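Side-chain contacts in polyketide synthase (Synechococcus sp., PDB 4GOX), which probably transfers a sulfo group from PAPS as the sulfotransferase domain of an olefin synthase, and binds adenosine-3'-5'-diphosphate: residues 221-224 / 225-229; 285-288 / 289-293. One frame throughout, in Å; residues are numbered along the deposited sequence.

Contact 1: 221-224 / 225-229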
loop_
_atom_site.group_PDB
_atom_site.type_symbol
_atom_site.label_atom_id
_atom_site.label_comp_id
_atom_site.label_asym_id
_atom_site.label_seq_id
_atom_site.Cartn_x
_atom_site.Cartn_y
_atom_site.Cartn_z
ATOM N N ARG A 221 -14.499 -12.519 -2.620
ATOM C CA ARG A 221 -14.098 -13.908 -2.404
ATOM C C ARG A 221 -13.191 -14.425 -3.520
ATOM O O ARG A 221 -12.158 -14.996 -3.205
ATOM C CB ARG A 221 -15.304 -14.826 -2.190
ATOM C CG ARG A 221 -14.962 -16.326 -2.179
ATOM C CD ARG A 221 -16.182 -17.221 -1.975
ATOM N NE ARG A 221 -16.311 -17.530 -0.557
ATOM C CZ ARG A 221 -17.086 -16.850 0.274
ATOM N NH1 ARG A 221 -17.080 -17.124 1.563
ATOM N NH2 ARG A 221 -17.861 -15.874 -0.181
ATOM N N LYS A 222 -13.565 -14.214 -4.801
ATOM C CA LYS A 222 -12.777 -14.654 -5.957
ATOM C C LYS A 222 -11.431 -13.949 -6.019
ATOM O O LYS A 222 -10.409 -14.606 -6.227
ATOM C CB LYS A 222 -13.552 -14.420 -7.262
ATOM C CG LYS A 222 -12.865 -14.911 -8.540
ATOM C CD LYS A 222 -13.603 -14.424 -9.782
ATOM C CE LYS A 222 -12.780 -14.618 -11.033
ATOM N NZ LYS A 222 -13.372 -13.924 -12.209
ATOM N N VAL A 223 -11.434 -12.617 -5.851
ATOM C CA VAL A 223 -10.229 -11.799 -5.920
ATOM C C VAL A 223 -9.265 -12.097 -4.755
ATOM O O VAL A 223 -8.080 -12.328 -4.989
ATOM C CB VAL A 223 -10.571 -10.293 -6.102
ATOM C CG1 VAL A 223 -9.320 -9.407 -6.033
ATOM C CG2 VAL A 223 -11.309 -10.071 -7.413
ATOM N N LEU A 224 -9.772 -12.108 -3.521
ATOM C CA LEU A 224 -8.949 -12.399 -2.346
ATOM C C LEU A 224 -8.396 -13.831 -2.376
ATOM O O LEU A 224 -7.307 -14.053 -1.867
ATOM C CB LEU A 224 -9.691 -12.071 -1.038
ATOM C CG LEU A 224 -9.906 -10.554 -0.778
ATOM C CD1 LEU A 224 -11.139 -10.308 0.093
ATOM C CD2 LEU A 224 -8.673 -9.920 -0.157
ATOM N N THR A 225 -9.114 -14.787 -3.014
ATOM C CA THR A 225 -8.631 -16.167 -3.184
ATOM C C THR A 225 -7.383 -16.135 -4.073
ATOM O O THR A 225 -6.381 -16.750 -3.723
ATOM C CB THR A 225 -9.763 -17.080 -3.695
ATOM O OG1 THR A 225 -10.660 -17.300 -2.610
ATOM C CG2 THR A 225 -9.268 -18.422 -4.239
ATOM N N ASN A 226 -7.431 -15.359 -5.180
ATOM C CA ASN A 226 -6.302 -15.183 -6.097
ATOM C C ASN A 226 -5.105 -14.529 -5.386
ATOM O O ASN A 226 -3.955 -14.923 -5.629
ATOM C CB ASN A 226 -6.706 -14.347 -7.308
ATOM C CG ASN A 226 -7.695 -15.009 -8.224
ATOM O OD1 ASN A 226 -7.738 -16.236 -8.373
ATOM N ND2 ASN A 226 -8.489 -14.199 -8.900
ATOM N N ILE A 227 -5.377 -13.538 -4.518
ATOM C CA ILE A 227 -4.340 -12.831 -3.745
ATOM C C ILE A 227 -3.671 -13.832 -2.782
ATOM O O ILE A 227 -2.444 -13.862 -2.710
ATOM C CB ILE A 227 -4.893 -11.571 -3.026
ATOM C CG1 ILE A 227 -5.335 -10.508 -4.054
ATOM C CG2 ILE A 227 -3.854 -10.997 -2.066
ATOM C CD1 ILE A 227 -6.035 -9.305 -3.455
ATOM N N CYS A 228 -4.491 -14.674 -2.090
ATOM C CA CYS A 228 -4.043 -15.723 -1.175
ATOM C C CYS A 228 -3.144 -16.746 -1.889
ATOM O O CYS A 228 -2.105 -17.145 -1.344
ATOM C CB CYS A 228 -5.239 -16.402 -0.502
ATOM S SG CYS A 228 -6.011 -15.404 0.800
ATOM N N ASP A 229 -3.542 -17.151 -3.116
ATOM C CA ASP A 229 -2.777 -18.087 -3.942
ATOM C C ASP A 229 -1.428 -17.468 -4.296
ATOM O O ASP A 229 -0.406 -18.159 -4.257
ATOM C CB ASP A 229 -3.556 -18.463 -5.220
ATOM C CG ASP A 229 -4.829 -19.281 -5.004
ATOM O OD1 ASP A 229 -4.965 -19.914 -3.917
ATOM O OD2 ASP A 229 -5.677 -19.308 -5.921
#
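Thr-225 turns its hydroxyl back along the helix onto the carbonyl of Arg-221, where OG1 donates to O at 2.8 Å. The torsion matters here: chi1 of -73° sets OG1 beside its own backbone N, so hydroxyl and amide face the same acceptor. Thr-225 N reaches Arg-221 O at 3.1 Å, and the two donors come in from opposite faces of the carbonyl plane, gripping one oxygen twice. With an alanine here the second hold on Arg-221 O would be lost, and the backbone amide would probably be left to bind that carbonyl from one face alone. The Arg-221 side chain itself heads off to a salt bridge with Glu-237.

A different side of the same turn is apolar. Val-223 and Ile-227 run obliquely past each other, Val-223 CG1 lying 4.2 Å from Ile-227 CD1. That same CD1 is met from Leu-224 by CD2 at 4.3 Å, so the isoleucine tip touches one methyl each of Val-223 and Leu-224. These are the i to i+4 and i to i+3 contacts of an alpha helix, 220-231, whose apolar side packs against the parallel sheet of this P-loop-type fold: Val-223 and Ile-227 rest on Val-211 of the end strand 208-212, while Leu-224 presses on Leu-40, Met-43 and Leu-44 of helix 37-45.

Lys-222 O lies over the flat face of the Asn-226 amide, which leaves ND2, 3.3 Å from it, badly angled for a bond. Asn-226 N makes the helical bond to that oxygen instead, at 3.2 Å.

Contact 2: 285-288 / 289-293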
loop_
_atom_site.group_PDB
_atom_site.type_symbol
_atom_site.label_atom_id
_atom_site.label_comp_id
_atom_site.label_asym_id
_atom_site.label_seq_id
_atom_site.Cartn_x
_atom_site.Cartn_y
_atom_site.Cartn_z
ATOM N N ALA A 285 -12.085 18.360 -18.151
ATOM C CA ALA A 285 -11.427 18.182 -19.449
ATOM C C ALA A 285 -11.072 16.703 -19.653
ATOM O O ALA A 285 -11.085 15.919 -18.696
ATOM C CB ALA A 285 -10.178 19.051 -19.537
ATOM N N ALA A 286 -10.778 16.327 -20.913
ATOM C CA ALA A 286 -10.403 14.967 -21.308
ATOM C C ALA A 286 -9.068 14.558 -20.673
ATOM O O ALA A 286 -8.228 15.411 -20.377
ATOM C CB ALA A 286 -10.301 14.885 -22.832
ATOM N N LEU A 287 -8.876 13.252 -20.470
ATOM C CA LEU A 287 -7.635 12.694 -19.925
ATOM C C LEU A 287 -6.509 12.867 -20.926
ATOM O O LEU A 287 -6.776 13.035 -22.118
ATOM C CB LEU A 287 -7.820 11.199 -19.650
ATOM C CG LEU A 287 -8.880 10.777 -18.644
ATOM C CD1 LEU A 287 -8.856 9.277 -18.485
ATOM C CD2 LEU A 287 -8.636 11.412 -17.282
ATOM N N GLN A 288 -5.250 12.833 -20.469
ATOM C CA GLN A 288 -4.141 12.967 -21.432
ATOM C C GLN A 288 -3.996 11.677 -22.237
ATOM O O GLN A 288 -4.486 10.626 -21.818
ATOM C CB GLN A 288 -2.819 13.364 -20.741
ATOM C CG GLN A 288 -2.886 14.698 -19.981
ATOM C CD GLN A 288 -3.323 15.858 -20.851
ATOM O OE1 GLN A 288 -4.339 16.516 -20.602
ATOM N NE2 GLN A 288 -2.602 16.112 -21.913
ATOM N N LEU A 289 -3.351 11.760 -23.401
ATOM C CA LEU A 289 -3.167 10.608 -24.275
ATOM C C LEU A 289 -2.484 9.405 -23.605
ATOM O O LEU A 289 -3.022 8.308 -23.709
ATOM C CB LEU A 289 -2.558 11.012 -25.630
ATOM C CG LEU A 289 -3.564 11.139 -26.806
ATOM C CD1 LEU A 289 -4.861 11.910 -26.426
ATOM C CD2 LEU A 289 -2.934 11.800 -28.007
ATOM N N ASP A 290 -1.402 9.605 -22.819
ATOM C CA ASP A 290 -0.789 8.474 -22.114
ATOM C C ASP A 290 -1.609 7.981 -20.937
ATOM O O ASP A 290 -1.456 6.824 -20.544
ATOM C CB ASP A 290 0.666 8.715 -21.692
ATOM C CG ASP A 290 0.993 9.987 -20.935
ATOM O OD1 ASP A 290 0.157 10.934 -20.954
ATOM O OD2 ASP A 290 2.126 10.094 -20.454
ATOM N N THR A 291 -2.478 8.841 -20.362
ATOM C CA THR A 291 -3.356 8.373 -19.271
ATOM C C THR A 291 -4.354 7.381 -19.871
ATOM O O THR A 291 -4.622 6.354 -19.266
ATOM C CB THR A 291 -4.100 9.515 -18.570
ATOM O OG1 THR A 291 -3.172 10.517 -18.182
ATOM C CG2 THR A 291 -4.868 9.036 -17.336
ATOM N N ILE A 292 -4.828 7.658 -21.090
ATOM C CA ILE A 292 -5.772 6.798 -21.807
ATOM C C ILE A 292 -5.100 5.462 -22.142
ATOM O O ILE A 292 -5.665 4.421 -21.812
ATOM C CB ILE A 292 -6.370 7.516 -23.042
ATOM C CG1 ILE A 292 -7.230 8.724 -22.616
ATOM C CG2 ILE A 292 -7.180 6.552 -23.923
ATOM C CD1 ILE A 292 -7.448 9.774 -23.743
ATOM N N GLN A 293 -3.886 5.497 -22.753
ATOM C CA GLN A 293 -3.133 4.284 -23.098
ATOM C C GLN A 293 -2.926 3.389 -21.839
ATOM O O GLN A 293 -3.206 2.190 -21.878
ATOM C CB GLN A 293 -1.801 4.618 -23.817
ATOM C CG GLN A 293 -1.997 5.414 -25.137
ATOM C CD GLN A 293 -0.792 5.683 -26.057
ATOM O OE1 GLN A 293 -0.959 6.183 -27.180
ATOM N NE2 GLN A 293 0.427 5.369 -25.644
#
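The carboxylate of Asp-290 meets the preceding residues through a single oxygen and not through a face: Gln-288 CB approaches OD1 close to the carboxylate plane, at 3.8 Å. The other oxygen, OD2, looks to Arg-190 in a long, weak ion pair. The chain of Gln-288 bends at chi2 (-56°), which leads its amide away from the helix and leaves CB to do the touching; CB also sits 3.8 Å from Thr-291 OG1.

The peptide carbonyl of Gln-288 is the flat group that carries the bonds. Ile-292 N approaches almost straight on to O, at 3.1 Å, and Thr-291 N adds a weak, strongly bent bond to the same atom. Gln-288 is the N-cap of helix 289-297, and the residues flanking that first turn form a hydrophobic staple: Leu-287, just before the cap, sets CB 3.9 Å from Ile-292 CG1. Ile-292 keeps CG1 beside its own backbone N (chi1 -65°), which carries CD1 back over the loop to 3.7 Å from Leu-287 O. Nearer the end of its side chain, Leu-287 stands roughly perpendicular to Thr-291, with Leu-287 CD1 4.2 Å from Thr-291 CG2.

Glu-186 of helix 181-202 ties cap and turn together, its OE1 hydrogen-bonded to both Gln-288 N and Thr-291 OG1; that hydroxyl is also hydrogen-bonded to Arg-190 NH1. Leu-287 meanwhile drops against Pro-158, Tyr-159 and Ile-162 of helix 158-167.

Contact 1 and contact 2 sit on consecutive helices, 220-231 and 289-297, yet remain separate: their centres are 31 Å apart and their nearest atoms about 21 Å, so neither touches the other. In contact 1 the side chain of Leu-224 is about 11 Å from the bound adenosine-3'-5'-diphosphate, too far to touch it. The two differ in kind as well as place. Contact 1 lies wholly within one helix, whereas contact 2 spans a loop and the first turn of the helix that follows, and its centre is 25 Å from the centre of the chain against 17 Å for contact 1.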